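Extracellular solute-binding protein family 1 (PDB 4R2F) probably binds sugars outside the cell for delivery to an ABC transporter, and holds the disaccharide laminaribiose in its cleft. Local coordinates at residues M45-T49 and P50-D54; L262-Q265 and W266-K270; L333-L336 and K337-W340. One frame throughout, in Å; residues are numbered along the deposited sequence.

Overall arrangement
All three contacts are local and partly buried: W47 and Y52, L262 and W266, and L336 and W340 are buried, while P50, K267 and K337 are exposed. Interaction 1 lies at the sugar, where the loop after strand 40-44 turns into helix 50-61 and aromatic rings do most of the work. Interaction 3 touches it: Y52 CE2 lies 4.1 Å from L339 CD1, so the helix 337-341 packs on the same helix 50-61. There the chemistry divides between leucine and tryptophan packing and an ion pair. Interaction 2 stands apart, its centre about 19 Å from that of interaction 1 and 29 Å from that of interaction 3; it ends helix 259-267 mainly with backbone hydrogen bonds.

Interaction 1: residues M45-T49 and P50-D54; sequences MPWAT and PAYND. With BGC (beta-D-glucopyranose), chain B.
A51 CB lies 3.6 Å from T49 OG1, at the point where the loop after strand 40-44 becomes helix 50-61. T49 is the N-cap. The backbone N of Y52 bonds to T49 O at 2.8 Å, arriving well above the carbonyl plane, and more weakly to T49 OG1 at 3.5 Å; a chi1 of 67° sets that hydroxyl between the backbone N and the carbonyl carbon of T49, which brings it near the Y52 N-H. From Y52 CB, 3.9 Å from A48 CB, the phenol ring runs back along the loop beside the indole of W47. W47 CB sits over one face of the Y52 ring, 4.0 Å from its centroid, a CH-pi contact, and the indole edge addresses that ring in an offset edge-to-face pair with planes at 83°. W47 lines the sugar pocket of the solute-binding fold, with Y52 behind it: the BGC O2 hydroxyl meets the far edge of W47, 3.8 Å from CE3. M45 CB lies over one indole face, near its rim, W77 and W151 add edge-to-face rings, and T98 OG1 takes the hydrogen bond of W47 NE1. The Y52 hydroxyl is hydrogen-bonded to D44. Next along the helix, N53 packs against P46, the centre of an inverse gamma turn closed by a weak bond from W47 N to M45 O, 2.9 Å.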
ATOM      1  N   MET A  45       3.837   0.673 -11.948  1.00 34.44           N
ATOM      2  CA  MET A  45       3.067   1.768 -11.375  1.00 27.63           C
ATOM      3  C   MET A  45       4.050   2.894 -10.989  1.00 26.73           C
ATOM      4  O   MET A  45       5.269   2.674 -10.921  1.00 28.85           O
ATOM      5  CB  MET A  45       2.299   1.289 -10.132  1.00 24.20           C
ATOM      6  CG  MET A  45       1.398   0.060 -10.323  1.00 26.84           C
ATOM      7  SD  MET A  45       0.310   0.070 -11.756  1.00 18.41           S
ATOM      8  CE  MET A  45      -0.821   1.326 -11.240  1.00 27.37           C
ATOM      9  N   PRO A  46       3.526   4.076 -10.658  1.00 30.42           N
ATOM     10  CA  PRO A  46       4.382   5.091 -10.087  1.00 33.79           C
ATOM     11  C   PRO A  46       4.486   4.800  -8.603  1.00 30.36           C
ATOM     12  O   PRO A  46       3.688   5.290  -7.800  1.00 32.05           O
ATOM     13  CB  PRO A  46       3.629   6.412 -10.386  1.00 33.12           C
ATOM     14  CG  PRO A  46       2.494   6.029 -11.294  1.00 39.33           C
ATOM     15  CD  PRO A  46       2.183   4.616 -10.899  1.00 32.88           C
ATOM     16  N   TRP A  47       5.414   3.924  -8.261  1.00 24.99           N
ATOM     17  CA  TRP A  47       5.626   3.482  -6.893  1.00 30.73           C
ATOM     18  C   TRP A  47       6.161   4.520  -5.908  1.00 49.72           C
ATOM     19  O   TRP A  47       5.834   4.494  -4.735  1.00 40.73           O
ATOM     20  CB  TRP A  47       6.416   2.179  -6.858  1.00 30.81           C
ATOM     21  CG  TRP A  47       5.590   1.029  -7.337  1.00 32.17           C
ATOM     22  CD1 TRP A  47       5.691   0.387  -8.529  1.00 29.85           C
ATOM     23  CD2 TRP A  47       4.508   0.410  -6.643  1.00 24.36           C
ATOM     24  NE1 TRP A  47       4.749  -0.596  -8.616  1.00 28.72           N
ATOM     25  CE2 TRP A  47       4.013  -0.606  -7.465  1.00 24.69           C
ATOM     26  CE3 TRP A  47       3.919   0.614  -5.397  1.00 28.08           C
ATOM     27  CZ2 TRP A  47       2.957  -1.415  -7.087  1.00 25.45           C
ATOM     28  CZ3 TRP A  47       2.874  -0.191  -5.025  1.00 30.36           C
ATOM     29  CH2 TRP A  47       2.402  -1.191  -5.864  1.00 25.62           C
ATOM     30  N   ALA A  48       7.048   5.386  -6.368  1.00 32.99           N
ATOM     31  CA  ALA A  48       7.609   6.393  -5.490  1.00 37.40           C
ATOM     32  C   ALA A  48       7.729   7.742  -6.195  1.00 37.89           C
ATOM     33  O   ALA A  48       6.741   8.302  -6.624  1.00 46.23           O
ATOM     34  CB  ALA A  48       8.934   5.913  -4.918  1.00 35.79           C
ATOM     35  N   THR A  49       8.941   8.264  -6.291  1.00 38.96           N
ATOM     36  CA  THR A  49       9.228   9.450  -7.072  1.00 40.06           C
ATOM     37  C   THR A  49       9.368   9.120  -8.548  1.00 35.08           C
ATOM     38  O   THR A  49       9.558   7.975  -8.927  1.00 32.95           O
ATOM     39  CB  THR A  49      10.517  10.144  -6.613  1.00 33.47           C
ATOM     40  OG1 THR A  49      11.635   9.309  -6.912  1.00 37.57           O
ATOM     41  CG2 THR A  49      10.469  10.426  -5.137  1.00 46.17           C
ATOM     42  N   PRO A  50       9.315  10.238  -9.395  1.00 36.66           N
ATOM     43  CA  PRO A  50       9.539   9.909 -10.808  1.00 30.97           C
ATOM     44  C   PRO A  50      10.887   9.227 -11.015  1.00 37.05           C
ATOM     45  O   PRO A  50      11.011   8.426 -11.924  1.00 36.24           O
ATOM     46  CB  PRO A  50       9.527  11.266 -11.496  1.00 44.54           C
ATOM     47  CG  PRO A  50       8.537  12.034 -10.736  1.00 47.85           C
ATOM     48  CD  PRO A  50       8.974  11.745  -9.345  1.00 44.44           C
ATOM     49  N   ALA A  51      11.888   9.561 -10.216  1.00 36.87           N
ATOM     50  CA  ALA A  51      13.179   8.886 -10.351  1.00 42.60           C
ATOM     51  C   ALA A  51      13.080   7.353 -10.145  1.00 37.99           C
ATOM     52  O   ALA A  51      13.878   6.614 -10.696  1.00 32.23           O
ATOM     53  CB  ALA A  51      14.188   9.492  -9.391  1.00 45.30           C
ATOM     54  N   TYR A  52      12.113   6.873  -9.360  1.00 31.92           N
ATOM     55  CA  TYR A  52      11.874   5.413  -9.273  1.00 30.55           C
ATOM     56  C   TYR A  52      11.579   4.847 -10.673  1.00 32.33           C
ATOM     57  O   TYR A  52      12.140   3.845 -11.070  1.00 33.37           O
ATOM     58  CB  TYR A  52      10.716   5.042  -8.298  1.00 31.40           C
ATOM     59  CG  TYR A  52      10.201   3.669  -8.636  1.00 29.04           C
ATOM     60  CD1 TYR A  52       9.192   3.498  -9.589  1.00 41.17           C
ATOM     61  CD2 TYR A  52      10.820   2.543  -8.139  1.00 29.74           C
ATOM     62  CE1 TYR A  52       8.782   2.241  -9.985  1.00 38.11           C
ATOM     63  CE2 TYR A  52      10.404   1.290  -8.508  1.00 30.22           C
ATOM     64  CZ  TYR A  52       9.408   1.140  -9.448  1.00 31.30           C
ATOM     65  OH  TYR A  52       9.037  -0.105  -9.838  1.00 28.78           O
ATOM     66  N   ASN A  53      10.687   5.484 -11.427  1.00 34.00           N
ATOM     67  CA  ASN A  53      10.306   4.930 -12.725  1.00 36.41           C
ATOM     68  C   ASN A  53      11.410   4.999 -13.766  1.00 36.58           C
ATOM     69  O   ASN A  53      11.514   4.102 -14.561  1.00 29.14           O
ATOM     70  CB  ASN A  53       9.047   5.585 -13.246  1.00 42.88           C
ATOM     71  CG  ASN A  53       7.831   5.167 -12.454  1.00 32.81           C
ATOM     72  OD1 ASN A  53       7.353   4.009 -12.547  1.00 31.65           O
ATOM     73  ND2 ASN A  53       7.320   6.097 -11.659  1.00 32.48           N
ATOM     74  N   ASP A  54      12.223   6.053 -13.743  1.00 29.95           N
ATOM     75  CA  ASP A  54      13.444   6.123 -14.568  1.00 35.31           C
ATOM     76  C   ASP A  54      14.373   4.930 -14.336  1.00 28.80           C
ATOM     77  O   ASP A  54      14.835   4.296 -15.283  1.00 41.91           O
ATOM     78  CB  ASP A  54      14.248   7.400 -14.279  1.00 36.74           C
ATOM     79  CG  ASP A  54      13.527   8.675 -14.690  1.00 51.80           C
ATOM     80  OD1 ASP A  54      12.669   8.629 -15.586  1.00 45.16           O
ATOM     81  OD2 ASP A  54      13.837   9.738 -14.120  1.00 50.27           O
TER
HETATM   82  C2  BGC B   1       1.496   3.595  -2.597  1.00 35.34           C
HETATM   83  C3  BGC B   1       0.252   2.970  -3.246  1.00 26.98           C
HETATM   84  C4  BGC B   1      -0.810   4.061  -3.449  1.00 27.67           C
HETATM   85  C5  BGC B   1      -0.204   5.266  -4.214  1.00 27.01           C
HETATM   86  C6  BGC B   1      -1.225   6.369  -4.521  1.00 31.84           C
HETATM   87  C1  BGC B   1       1.950   4.828  -3.401  1.00 35.84           C
HETATM   88  O1  BGC B   1       3.051   5.475  -2.765  1.00 52.00           O
HETATM   89  O2  BGC B   1       2.539   2.608  -2.515  1.00 31.26           O
HETATM   90  O3  BGC B   1      -0.181   1.858  -2.419  1.00 26.46           O
HETATM   91  O4  BGC B   1      -1.957   3.612  -4.180  1.00 30.95           O
HETATM   92  O5  BGC B   1       0.855   5.766  -3.443  1.00 33.84           O
HETATM   93  O6  BGC B   1      -1.866   6.785  -3.314  1.00 29.88           O

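Interaction 2: residues L262-Q265 and W266-K270; sequences LNAQ and WKDSK
K267 N gives its hydrogen to N263 O at 2.9 Å, with an N-H...O angle of 166°, and D268 N does the same to A264 O, also at 2.9 Å. One residue earlier W266 N reaches L262 O over a longer 3.2 Å. The pattern then changes: K270 N reaches back five residues to Q265 O at 3.0 Å. This six-to-one bond, with S269 at left-handed backbone angles just after D268 leaves helical geometry, is characteristic of a Schellman-type helix end, and here it finishes helix 259-267. Q265 CB and K270 CB meet across the reversal, 4.2 Å apart. Both residues hand their polar ends to other parts of the chain, Q265 NE2 to D251 and K270 NZ to the carbonyl of G190. On another side of the helix L262 and W266 lie side by side, L262 CD1 resting 4.0 Å from W266 CD1. With CG anti to the backbone N (chi1 175°), L262 places that branch alongside the pyrrole part of the indole, whose CD1 also comes within 3.5 Å of L262 O. Beyond L262 the indole packs on W159 of strand 145-161 and on V284. With an alanine here instead of W266, L262 CD1 would probably lose its aromatic neighbour and a gap would open between the helix, W159 and V284. The backbone O of W266 accepts from R161 NH1.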
ATOM      1  N   LEU A 262      -0.663  16.125  -1.162  1.00 29.30           N
ATOM      2  CA  LEU A 262      -0.342  15.574   0.140  1.00 31.76           C
ATOM      3  C   LEU A 262       1.176  15.631   0.408  1.00 26.15           C
ATOM      4  O   LEU A 262       1.602  16.067   1.480  1.00 27.98           O
ATOM      5  CB  LEU A 262      -0.896  14.144   0.255  1.00 26.71           C
ATOM      6  CG  LEU A 262      -0.515  13.414   1.552  1.00 33.45           C
ATOM      7  CD1 LEU A 262      -0.931  14.191   2.798  1.00 34.94           C
ATOM      8  CD2 LEU A 262      -1.143  12.039   1.531  1.00 32.68           C
ATOM      9  N   ASN A 263       1.978  15.190  -0.560  1.00 30.64           N
ATOM     10  CA  ASN A 263       3.424  15.313  -0.451  1.00 32.89           C
ATOM     11  C   ASN A 263       3.855  16.770  -0.178  1.00 35.96           C
ATOM     12  O   ASN A 263       4.670  17.019   0.698  1.00 32.92           O
ATOM     13  CB  ASN A 263       4.104  14.790  -1.707  1.00 37.51           C
ATOM     14  CG  ASN A 263       4.053  13.280  -1.823  1.00 34.21           C
ATOM     15  OD1 ASN A 263       3.734  12.569  -0.880  1.00 32.63           O
ATOM     16  ND2 ASN A 263       4.384  12.786  -2.985  1.00 35.01           N
ATOM     17  N   ALA A 264       3.276  17.727  -0.901  1.00 33.08           N
ATOM     18  CA  ALA A 264       3.574  19.132  -0.673  1.00 29.98           C
ATOM     19  C   ALA A 264       3.258  19.577   0.746  1.00 32.32           C
ATOM     20  O   ALA A 264       4.004  20.378   1.305  1.00 32.56           O
ATOM     21  CB  ALA A 264       2.858  20.024  -1.689  1.00 37.81           C
ATOM     22  N   GLN A 265       2.174  19.073   1.347  1.00 30.25           N
ATOM     23  CA  GLN A 265       1.872  19.437   2.739  1.00 30.21           C
ATOM     24  C   GLN A 265       2.993  18.979   3.694  1.00 34.67           C
ATOM     25  O   GLN A 265       3.323  19.669   4.642  1.00 29.59           O
ATOM     26  CB  GLN A 265       0.549  18.847   3.227  1.00 29.27           C
ATOM     27  CG  GLN A 265      -0.704  19.503   2.676  1.00 38.65           C
ATOM     28  CD  GLN A 265      -1.929  19.201   3.525  1.00 35.20           C
ATOM     29  OE1 GLN A 265      -2.130  18.076   4.019  1.00 45.81           O
ATOM     30  NE2 GLN A 265      -2.743  20.219   3.731  1.00 32.65           N
ATOM     31  N   TRP A 266       3.525  17.791   3.448  1.00 29.50           N
ATOM     32  CA  TRP A 266       4.647  17.287   4.199  1.00 33.36           C
ATOM     33  C   TRP A 266       5.921  18.096   3.937  1.00 36.03           C
ATOM     34  O   TRP A 266       6.577  18.519   4.868  1.00 29.38           O
ATOM     35  CB  TRP A 266       4.861  15.808   3.881  1.00 31.18           C
ATOM     36  CG  TRP A 266       3.934  14.934   4.676  1.00 31.64           C
ATOM     37  CD1 TRP A 266       2.848  14.235   4.215  1.00 29.98           C
ATOM     38  CD2 TRP A 266       3.995  14.690   6.095  1.00 34.23           C
ATOM     39  NE1 TRP A 266       2.246  13.569   5.254  1.00 35.51           N
ATOM     40  CE2 TRP A 266       2.931  13.833   6.419  1.00 29.61           C
ATOM     41  CE3 TRP A 266       4.854  15.110   7.117  1.00 31.78           C
ATOM     42  CZ2 TRP A 266       2.692  13.394   7.734  1.00 32.44           C
ATOM     43  CZ3 TRP A 266       4.620  14.661   8.420  1.00 33.21           C
ATOM     44  CH2 TRP A 266       3.566  13.793   8.706  1.00 25.95           C
ATOM     45  N   LYS A 267       6.241  18.344   2.674  1.00 30.91           N
ATOM     46  CA  LYS A 267       7.452  19.076   2.325  1.00 36.87           C
ATOM     47  C   LYS A 267       7.454  20.499   2.888  1.00 38.52           C
ATOM     48  O   LYS A 267       8.450  20.952   3.409  1.00 32.75           O
ATOM     49  CB  LYS A 267       7.625  19.135   0.809  1.00 32.75           C
ATOM     50  CG  LYS A 267       8.987  19.678   0.382  1.00 39.51           C
ATOM     51  CD  LYS A 267       9.031  20.013  -1.095  1.00 56.84           C
ATOM     52  CE  LYS A 267      10.339  20.712  -1.410  1.00 79.80           C
ATOM     53  NZ  LYS A 267      10.394  21.072  -2.844  1.00 67.01           N
ATOM     54  N   ASP A 268       6.316  21.177   2.825  1.00 31.58           N
ATOM     55  CA  ASP A 268       6.220  22.592   3.182  1.00 40.85           C
ATOM     56  C   ASP A 268       5.764  22.881   4.616  1.00 39.94           C
ATOM     57  O   ASP A 268       5.322  23.980   4.908  1.00 33.85           O
ATOM     58  CB  ASP A 268       5.310  23.294   2.156  1.00 46.37           C
ATOM     59  CG  ASP A 268       5.803  23.100   0.715  1.00 51.99           C
ATOM     60  OD1 ASP A 268       7.021  22.958   0.501  1.00 52.00           O
ATOM     61  OD2 ASP A 268       4.986  23.054  -0.215  1.00 48.84           O
ATOM     62  N   SER A 269       5.892  21.911   5.524  1.00 36.07           N
ATOM     63  CA  SER A 269       5.637  22.124   6.962  1.00 36.10           C
ATOM     64  C   SER A 269       4.221  22.560   7.252  1.00 44.04           C
ATOM     65  O   SER A 269       3.979  23.361   8.152  1.00 34.75           O
ATOM     66  CB  SER A 269       6.655  23.092   7.604  1.00 39.32           C
ATOM     67  OG  SER A 269       7.957  22.555   7.451  1.00 38.02           O
ATOM     68  N   LYS A 270       3.289  22.000   6.488  1.00 37.33           N
ATOM     69  CA  LYS A 270       1.869  22.171   6.756  1.00 27.96           C
ATOM     70  C   LYS A 270       1.362  20.934   7.559  1.00 31.50           C
ATOM     71  O   LYS A 270       0.569  21.076   8.489  1.00 39.94           O
ATOM     72  CB  LYS A 270       1.107  22.381   5.445  1.00 41.58           C
ATOM     73  CG  LYS A 270       0.276  23.649   5.413  1.00 97.10           C
ATOM     74  CD  LYS A 270      -0.888  23.582   6.390  1.00 64.53           C
ATOM     75  CE  LYS A 270      -1.596  24.922   6.463  1.00 84.65           C
ATOM     76  NZ  LYS A 270      -2.910  24.782   7.142  1.00100.21           N
TER

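Interaction 3: residues L333-L336 and K337-W340; sequences LGKL and KELW
The indole of W340 takes L336 O at its edge, in the ring plane, with CE3 3.3 Å from the oxygen, and CZ3 lies 4.2 Å from L336 CB. The contact is the junction between two successive helices, 322-335 and 337-341. W340 NE1 is hydrogen-bonded to the carbonyl O of A347. The second flat group is the carboxylate of E338: K335 NZ sits 3.3 Å from both OE1 and OE2, a salt bridge whose two hydrogen bonds are weak. K335 bends at chi2 (-105°) and again at chi3, which folds its chain back beside the carboxylate. E338 N to K335 O and L339 N to L336 O are both bonds to the residue three back, the latter at 2.9 Å. L336 CD2 and L339 CD1 touch at 3.9 Å as the two leucines cross; L339 goes on to A55 and I59 of helix 50-61, and L336 to W151. In an unbroken alpha-helix K337 N would bond to L333 O; here one water stands between them, donating to L333 O at 2.7 Å and accepting from K337 N at 3.0 Å.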
ATOM      1  N   LEU A 333      13.722  -9.621 -10.635  1.00 29.44           N
ATOM      2  CA  LEU A 333      13.907  -9.867  -9.188  1.00 32.91           C
ATOM      3  C   LEU A 333      15.372  -9.795  -8.750  1.00 29.71           C
ATOM      4  O   LEU A 333      15.669  -9.285  -7.668  1.00 37.50           O
ATOM      5  CB  LEU A 333      13.338 -11.224  -8.799  1.00 29.41           C
ATOM      6  CG  LEU A 333      11.826 -11.305  -8.837  1.00 39.90           C
ATOM      7  CD1 LEU A 333      11.419 -12.756  -8.744  1.00 34.51           C
ATOM      8  CD2 LEU A 333      11.249 -10.489  -7.694  1.00 44.97           C
ATOM      9  N   GLY A 334      16.271 -10.263  -9.611  1.00 36.46           N
ATOM     10  CA  GLY A 334      17.701 -10.239  -9.347  1.00 31.36           C
ATOM     11  C   GLY A 334      18.329  -8.849  -9.287  1.00 39.53           C
ATOM     12  O   GLY A 334      19.383  -8.701  -8.711  1.00 39.78           O
ATOM     13  N   LYS A 335      17.683  -7.837  -9.869  1.00 29.56           N
ATOM     14  CA  LYS A 335      18.196  -6.468  -9.890  1.00 28.84           C
ATOM     15  C   LYS A 335      17.507  -5.508  -8.888  1.00 33.29           C
ATOM     16  O   LYS A 335      17.933  -4.345  -8.688  1.00 34.89           O
ATOM     17  CB  LYS A 335      18.101  -5.916 -11.329  1.00 40.02           C
ATOM     18  CG  LYS A 335      18.962  -6.679 -12.348  1.00 43.82           C
ATOM     19  CD  LYS A 335      20.226  -5.945 -12.768  1.00 54.49           C
ATOM     20  CE  LYS A 335      19.932  -4.897 -13.841  1.00101.16           C
ATOM     21  NZ  LYS A 335      20.889  -3.749 -13.881  1.00 71.32           N
ATOM     22  N   LEU A 336      16.450  -5.994  -8.251  1.00 38.99           N
ATOM     23  CA  LEU A 336      15.693  -5.177  -7.280  1.00 38.04           C
ATOM     24  C   LEU A 336      16.538  -4.506  -6.215  1.00 34.00           C
ATOM     25  O   LEU A 336      16.234  -3.386  -5.817  1.00 34.46           O
ATOM     26  CB  LEU A 336      14.618  -6.012  -6.574  1.00 36.15           C
ATOM     27  CG  LEU A 336      13.434  -6.412  -7.436  1.00 42.66           C
ATOM     28  CD1 LEU A 336      12.470  -7.168  -6.542  1.00 36.96           C
ATOM     29  CD2 LEU A 336      12.759  -5.223  -8.093  1.00 36.04           C
ATOM     30  N   LYS A 337      17.574  -5.183  -5.719  1.00 33.94           N
ATOM     31  CA  LYS A 337      18.452  -4.561  -4.722  1.00 30.39           C
ATOM     32  C   LYS A 337      18.936  -3.159  -5.123  1.00 35.96           C
ATOM     33  O   LYS A 337      19.098  -2.294  -4.269  1.00 32.82           O
ATOM     34  CB  LYS A 337      19.653  -5.465  -4.418  1.00 38.46           C
ATOM     35  CG  LYS A 337      20.529  -5.786  -5.617  1.00 50.90           C
ATOM     36  CD  LYS A 337      21.635  -6.770  -5.264  1.00 54.72           C
ATOM     37  CE  LYS A 337      22.539  -6.971  -6.466  1.00 58.91           C
ATOM     38  NZ  LYS A 337      23.261  -8.263  -6.380  1.00 89.23           N
ATOM     39  N   GLU A 338      19.136  -2.916  -6.414  1.00 31.63           N
ATOM     40  CA  GLU A 338      19.627  -1.597  -6.851  1.00 32.32           C
ATOM     41  C   GLU A 338      18.677  -0.476  -6.482  1.00 31.65           C
ATOM     42  O   GLU A 338      19.113   0.650  -6.256  1.00 36.01           O
ATOM     43  CB  GLU A 338      19.851  -1.566  -8.369  1.00 36.59           C
ATOM     44  CG  GLU A 338      21.003  -2.457  -8.829  1.00 54.89           C
ATOM     45  CD  GLU A 338      20.988  -2.761 -10.319  1.00 73.38           C
ATOM     46  OE1 GLU A 338      20.297  -2.052 -11.097  1.00 45.93           O
ATOM     47  OE2 GLU A 338      21.684  -3.724 -10.708  1.00 59.13           O
ATOM     48  N   LEU A 339      17.374  -0.771  -6.432  1.00 35.79           N
ATOM     49  CA  LEU A 339      16.382   0.257  -6.149  1.00 34.98           C
ATOM     50  C   LEU A 339      16.447   0.705  -4.697  1.00 33.48           C
ATOM     51  O   LEU A 339      16.277   1.891  -4.399  1.00 33.11           O
ATOM     52  CB  LEU A 339      14.978  -0.237  -6.503  1.00 33.14           C
ATOM     53  CG  LEU A 339      14.761  -0.579  -7.981  1.00 36.33           C
ATOM     54  CD1 LEU A 339      13.460  -1.353  -8.171  1.00 43.54           C
ATOM     55  CD2 LEU A 339      14.788   0.666  -8.866  1.00 38.10           C
ATOM     56  N   TRP A 340      16.688  -0.248  -3.798  1.00 26.56           N
ATOM     57  CA  TRP A 340      16.897   0.084  -2.391  1.00 34.74           C
ATOM     58  C   TRP A 340      18.287   0.659  -2.157  1.00 39.05           C
ATOM     59  O   TRP A 340      18.455   1.485  -1.265  1.00 35.62           O
ATOM     60  CB  TRP A 340      16.680  -1.130  -1.490  1.00 30.30           C
ATOM     61  CG  TRP A 340      15.245  -1.341  -1.169  1.00 31.50           C
ATOM     62  CD1 TRP A 340      14.551  -0.816  -0.109  1.00 34.32           C
ATOM     63  CD2 TRP A 340      14.302  -2.104  -1.930  1.00 27.13           C
ATOM     64  NE1 TRP A 340      13.241  -1.221  -0.155  1.00 34.58           N
ATOM     65  CE2 TRP A 340      13.055  -2.022  -1.250  1.00 27.43           C
ATOM     66  CE3 TRP A 340      14.383  -2.854  -3.109  1.00 31.73           C
ATOM     67  CZ2 TRP A 340      11.901  -2.651  -1.726  1.00 30.53           C
ATOM     68  CZ3 TRP A 340      13.237  -3.496  -3.575  1.00 31.60           C
ATOM     69  CH2 TRP A 340      12.007  -3.372  -2.895  1.00 34.11           C
TER
HETATM   70  O   HOH W   1      17.638  -8.118  -6.208  1.00 31.98           O